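Local coordinates for protein molybdopterin synthase catalytic subunit (Helicobacter pylori, PDB 3RPF) that probably converts precursor Z into molybdopterin, building its dithiolene group with two sulfur atoms delivered by the small sulfur-carrier subunit MoaD, at residues F30-K42 and V85-K99. Numbering follows the deposited sequence.
Sequences FGAFCVFVGIVRK and VLIGQSSFLCVSMGK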
loop_
_atom_site.group_PDB
_atom_site.type_symbol
_atom_site.label_atom_id
_atom_site.label_comp_id
_atom_site.label_asym_id
_atom_site.label_seq_id
_atom_site.Cartn_x
_atom_site.Cartn_y
_atom_site.Cartn_z
ATOM N N PHE A 30 -10.172 11.591 -6.390
ATOM C CA PHE A 30 -9.809 10.188 -6.207
ATOM C C PHE A 30 -10.384 9.584 -4.934
ATOM O O PHE A 30 -10.603 10.291 -3.952
ATOM C CB PHE A 30 -8.272 10.029 -6.178
ATOM C CG PHE A 30 -7.620 10.215 -7.524
ATOM C CD1 PHE A 30 -8.372 10.145 -8.688
ATOM C CD2 PHE A 30 -6.251 10.432 -7.622
ATOM C CE1 PHE A 30 -7.774 10.309 -9.933
ATOM C CE2 PHE A 30 -5.641 10.599 -8.861
ATOM C CZ PHE A 30 -6.403 10.533 -10.021
ATOM N N GLY A 31 -10.591 8.268 -4.937
ATOM C CA GLY A 31 -11.232 7.602 -3.809
ATOM C C GLY A 31 -10.312 6.599 -3.150
ATOM O O GLY A 31 -10.641 6.053 -2.093
ATOM N N ALA A 32 -9.166 6.339 -3.781
ATOM C CA ALA A 32 -8.205 5.351 -3.254
ATOM C C ALA A 32 -6.771 5.846 -3.318
ATOM O O ALA A 32 -6.303 6.326 -4.364
ATOM C CB ALA A 32 -8.329 4.017 -3.989
ATOM N N PHE A 33 -6.058 5.685 -2.208
ATOM C CA PHE A 33 -4.752 6.327 -2.056
ATOM C C PHE A 33 -3.813 5.337 -1.368
ATOM O O PHE A 33 -3.961 5.080 -0.166
ATOM C CB PHE A 33 -4.963 7.608 -1.232
ATOM C CG PHE A 33 -3.715 8.435 -0.990
ATOM C CD1 PHE A 33 -3.255 9.323 -1.948
ATOM C CD2 PHE A 33 -3.049 8.368 0.225
ATOM C CE1 PHE A 33 -2.127 10.110 -1.706
ATOM C CE2 PHE A 33 -1.935 9.149 0.477
ATOM C CZ PHE A 33 -1.469 10.023 -0.497
ATOM N N CYS A 34 -2.873 4.761 -2.128
ATOM C CA CYS A 34 -1.913 3.803 -1.578
ATOM C C CYS A 34 -0.507 4.380 -1.513
ATOM O O CYS A 34 0.012 4.868 -2.516
ATOM C CB CYS A 34 -1.842 2.562 -2.450
ATOM S SG CYS A 34 -3.426 1.953 -3.028
ATOM N N VAL A 35 0.127 4.275 -0.347
ATOM C CA VAL A 35 1.459 4.827 -0.133
ATOM C C VAL A 35 2.390 3.741 0.385
ATOM O O VAL A 35 1.980 2.873 1.171
ATOM C CB VAL A 35 1.434 5.954 0.910
ATOM C CG1 VAL A 35 2.850 6.335 1.310
ATOM C CG2 VAL A 35 0.681 7.157 0.377
ATOM N N PHE A 36 3.630 3.775 -0.085
ATOM C CA PHE A 36 4.694 2.991 0.508
ATOM C C PHE A 36 5.842 3.911 0.883
ATOM O O PHE A 36 6.214 4.797 0.110
ATOM C CB PHE A 36 5.219 1.922 -0.452
ATOM C CG PHE A 36 6.288 1.062 0.156
ATOM C CD1 PHE A 36 5.952 -0.063 0.903
ATOM C CD2 PHE A 36 7.621 1.390 0.021
ATOM C CE1 PHE A 36 6.933 -0.852 1.479
ATOM C CE2 PHE A 36 8.618 0.594 0.604
ATOM C CZ PHE A 36 8.268 -0.518 1.329
ATOM N N VAL A 37 6.405 3.701 2.065
ATOM C CA VAL A 37 7.553 4.469 2.495
ATOM C C VAL A 37 8.640 3.499 2.954
ATOM O O VAL A 37 8.397 2.663 3.825
ATOM C CB VAL A 37 7.209 5.430 3.635
ATOM C CG1 VAL A 37 8.481 6.189 4.089
ATOM C CG2 VAL A 37 6.110 6.394 3.194
ATOM N N GLY A 38 9.815 3.590 2.337
ATOM C CA GLY A 38 10.972 2.813 2.760
ATOM C C GLY A 38 11.806 3.640 3.724
ATOM O O GLY A 38 12.270 4.735 3.377
ATOM N N ILE A 39 11.975 3.125 4.941
ATOM C CA ILE A 39 12.617 3.857 6.019
ATOM C C ILE A 39 13.907 3.159 6.382
ATOM O O ILE A 39 13.928 1.943 6.528
ATOM C CB ILE A 39 11.737 3.851 7.271
ATOM C CG1 ILE A 39 10.408 4.550 6.991
ATOM C CG2 ILE A 39 12.488 4.475 8.450
ATOM C CD1 ILE A 39 9.333 4.224 8.011
ATOM N N VAL A 40 14.993 3.919 6.518
ATOM C CA VAL A 40 16.263 3.313 6.869
ATOM C C VAL A 40 16.215 2.864 8.322
ATOM O O VAL A 40 15.959 3.653 9.230
ATOM C CB VAL A 40 17.434 4.290 6.635
ATOM C CG1 VAL A 40 18.722 3.704 7.176
ATOM C CG2 VAL A 40 17.569 4.614 5.141
ATOM N N ARG A 41 16.454 1.583 8.551
ATOM C CA ARG A 41 16.442 1.092 9.914
ATOM C C ARG A 41 17.853 0.779 10.385
ATOM O O ARG A 41 18.756 0.531 9.577
ATOM C CB ARG A 41 15.534 -0.129 10.044
ATOM C CG ARG A 41 15.806 -1.230 9.054
ATOM C CD ARG A 41 14.879 -2.418 9.306
ATOM N NE ARG A 41 14.985 -2.913 10.681
ATOM C CZ ARG A 41 15.852 -3.848 11.075
ATOM N NH1 ARG A 41 16.694 -4.391 10.202
ATOM N NH2 ARG A 41 15.881 -4.241 12.341
ATOM N N LYS A 42 18.041 0.817 11.695
ATOM C CA LYS A 42 19.326 0.491 12.280
ATOM C C LYS A 42 19.530 -1.012 12.235
ATOM O O LYS A 42 18.756 -1.776 12.822
ATOM C CB LYS A 42 19.411 1.002 13.711
ATOM C CG LYS A 42 20.645 0.512 14.454
ATOM C CD LYS A 42 20.738 1.135 15.832
ATOM C CE LYS A 42 21.834 0.487 16.665
ATOM N NZ LYS A 42 21.995 1.155 17.992
ATOM N N VAL A 85 21.425 8.790 3.724
ATOM C CA VAL A 85 20.199 8.809 4.486
ATOM C C VAL A 85 20.445 8.111 5.825
ATOM O O VAL A 85 20.812 6.961 5.867
ATOM C CB VAL A 85 19.077 8.122 3.714
ATOM C CG1 VAL A 85 17.777 8.304 4.392
ATOM C CG2 VAL A 85 19.039 8.612 2.299
ATOM N N LEU A 86 20.226 8.819 6.911
ATOM C CA LEU A 86 20.480 8.289 8.234
ATOM C C LEU A 86 19.356 7.415 8.794
ATOM O O LEU A 86 18.244 7.460 8.323
ATOM C CB LEU A 86 20.809 9.419 9.202
ATOM C CG LEU A 86 21.833 10.437 8.725
ATOM C CD1 LEU A 86 22.046 11.501 9.754
ATOM C CD2 LEU A 86 23.124 9.799 8.339
ATOM N N ILE A 87 19.670 6.669 9.842
ATOM C CA ILE A 87 18.732 5.767 10.472
ATOM C C ILE A 87 17.534 6.565 10.898
ATOM O O ILE A 87 17.666 7.639 11.418
ATOM C CB ILE A 87 19.298 5.238 11.780
ATOM C CG1 ILE A 87 20.448 4.271 11.542
ATOM C CG2 ILE A 87 18.188 4.684 12.629
ATOM C CD1 ILE A 87 20.175 3.275 10.500
ATOM N N GLY A 88 16.356 6.015 10.676
ATOM C CA GLY A 88 15.118 6.679 11.017
ATOM C C GLY A 88 14.563 7.555 9.908
ATOM O O GLY A 88 13.399 7.971 9.968
ATOM N N GLN A 89 15.376 7.843 8.894
ATOM C CA GLN A 89 14.948 8.709 7.794
ATOM C C GLN A 89 14.460 7.898 6.595
ATOM O O GLN A 89 14.835 6.733 6.430
ATOM C CB GLN A 89 16.081 9.655 7.372
ATOM C CG GLN A 89 16.597 10.540 8.499
ATOM C CD GLN A 89 17.524 11.641 8.014
ATOM O OE1 GLN A 89 18.363 11.431 7.131
ATOM N NE2 GLN A 89 17.379 12.825 8.598
ATOM N N SER A 90 13.633 8.521 5.756
ATOM C CA SER A 90 13.035 7.833 4.612
ATOM C C SER A 90 13.844 8.001 3.337
ATOM O O SER A 90 14.354 9.082 3.049
ATOM C CB SER A 90 11.597 8.324 4.386
ATOM O OG SER A 90 10.839 8.226 5.582
ATOM N N SER A 91 13.947 6.933 2.558
ATOM C CA SER A 91 14.809 6.966 1.377
ATOM C C SER A 91 14.017 6.757 0.100
ATOM O O SER A 91 14.531 6.973 -1.002
ATOM C CB SER A 91 15.872 5.884 1.488
ATOM O OG SER A 91 15.269 4.604 1.553
ATOM N N PHE A 92 12.761 6.339 0.238
ATOM C CA PHE A 92 11.970 6.000 -0.932
ATOM C C PHE A 92 10.505 6.151 -0.551
ATOM O O PHE A 92 10.119 5.840 0.572
ATOM C CB PHE A 92 12.286 4.556 -1.356
ATOM C CG PHE A 92 11.290 3.957 -2.337
ATOM C CD1 PHE A 92 11.047 4.558 -3.567
ATOM C CD2 PHE A 92 10.644 2.759 -2.043
ATOM C CE1 PHE A 92 10.151 4.007 -4.473
ATOM C CE2 PHE A 92 9.749 2.185 -2.949
ATOM C CZ PHE A 92 9.499 2.815 -4.175
ATOM N N LEU A 93 9.708 6.662 -1.478
ATOM C CA LEU A 93 8.286 6.845 -1.238
ATOM C C LEU A 93 7.590 6.726 -2.566
ATOM O O LEU A 93 8.075 7.248 -3.580
ATOM C CB LEU A 93 8.014 8.224 -0.623
ATOM C CG LEU A 93 6.551 8.533 -0.290
ATOM C CD1 LEU A 93 6.432 9.341 0.996
ATOM C CD2 LEU A 93 5.910 9.271 -1.438
ATOM N N CYS A 94 6.469 6.017 -2.592
ATOM C CA CYS A 94 5.669 6.028 -3.797
ATOM C C CYS A 94 4.200 6.003 -3.494
ATOM O O CYS A 94 3.766 5.591 -2.401
ATOM C CB CYS A 94 6.068 4.894 -4.735
ATOM S SG CYS A 94 5.734 3.261 -4.107
ATOM N N VAL A 95 3.429 6.494 -4.457
ATOM C CA VAL A 95 1.981 6.579 -4.297
ATOM C C VAL A 95 1.331 6.069 -5.558
ATOM O O VAL A 95 1.814 6.316 -6.669
ATOM C CB VAL A 95 1.538 8.031 -4.049
ATOM C CG1 VAL A 95 1.992 8.923 -5.215
ATOM C CG2 VAL A 95 0.037 8.114 -3.857
ATOM N N SER A 96 0.243 5.332 -5.375
ATOM C CA SER A 96 -0.581 4.872 -6.468
ATOM C C SER A 96 -1.964 5.271 -6.034
ATOM O O SER A 96 -2.424 4.829 -4.965
ATOM C CB SER A 96 -0.489 3.351 -6.576
ATOM O OG SER A 96 -1.418 2.854 -7.529
HETATM N N MSE A 97 -2.633 6.117 -6.820
HETATM C CA MSE A 97 -3.966 6.595 -6.401
HETATM C C MSE A 97 -4.889 6.698 -7.596
HETATM O O MSE A 97 -4.435 6.870 -8.727
HETATM C CB MSE A 97 -3.853 7.960 -5.710
HETATM C CG MSE A 97 -3.019 8.984 -6.528
HETATM SE SE MSE A 97 -2.746 10.704 -5.631
HETATM C CE MSE A 97 -1.052 11.260 -6.464
ATOM N N GLY A 98 -6.188 6.576 -7.356
ATOM C CA GLY A 98 -7.111 6.706 -8.446
ATOM C C GLY A 98 -8.545 6.720 -7.979
ATOM O O GLY A 98 -8.858 6.801 -6.777
ATOM N N LYS A 99 -9.435 6.624 -8.948
ATOM C CA LYS A 99 -10.840 6.600 -8.654
ATOM C C LYS A 99 -11.192 5.367 -7.835
ATOM O O LYS A 99 -11.836 5.495 -6.790
ATOM C CB LYS A 99 -11.634 6.653 -9.963
ATOM C CG LYS A 99 -13.133 6.451 -9.808
ATOM C CD LYS A 99 -13.844 6.800 -11.128
ATOM C CE LYS A 99 -15.168 6.067 -11.260
ATOM N NZ LYS A 99 -16.227 6.904 -11.907
#
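Ala32 to Gly38 pairs antiparallel with Phe92 to Gly98 through backbone hydrogen bonds, such as Phe36 N to Cys94 O at 2.9 Å. Classic beta bulges interrupt the pairing at both ends: Gly98 O accepts from both Gly31 N and Ala32 N, and Ser91 and Phe92 both face Gly38. Beyond the second bulge, Val40 N donates to Gln89 O and Gly88 N to Val40 O, tying Val40 to the type II turn Leu86-Gln89, where the positive phi of Gly88 (89°) would press a side chain against the preceding carbonyl.

Gly98, lacking a side chain, lets the Phe30 ring lay its face over CA, a CH-pi contact at 3.7 Å from CA to centroid. Met97, a selenomethionine, brings SE to the edges of the Phe30 and Phe33 rings, both Met-aromatic contacts. Phe36 and Phe92 meet rim to rim under helix 101-118, their planes at 48°.

Val37 CG2 touches Leu93 CD1 at 3.7 Å beneath helix 14-27. With CG1 anti to the backbone N (chi1 173°), Val40 turns CG1 to Ile87 CD1 and CG2 to Val85 CG1.

Strand 32-39 also pairs antiparallel with the second MoaE subunit, continuing the sheet. In this MoaE alpha/beta fold it ends at Ile39, which with Val40 and Arg41 probably binds substrate.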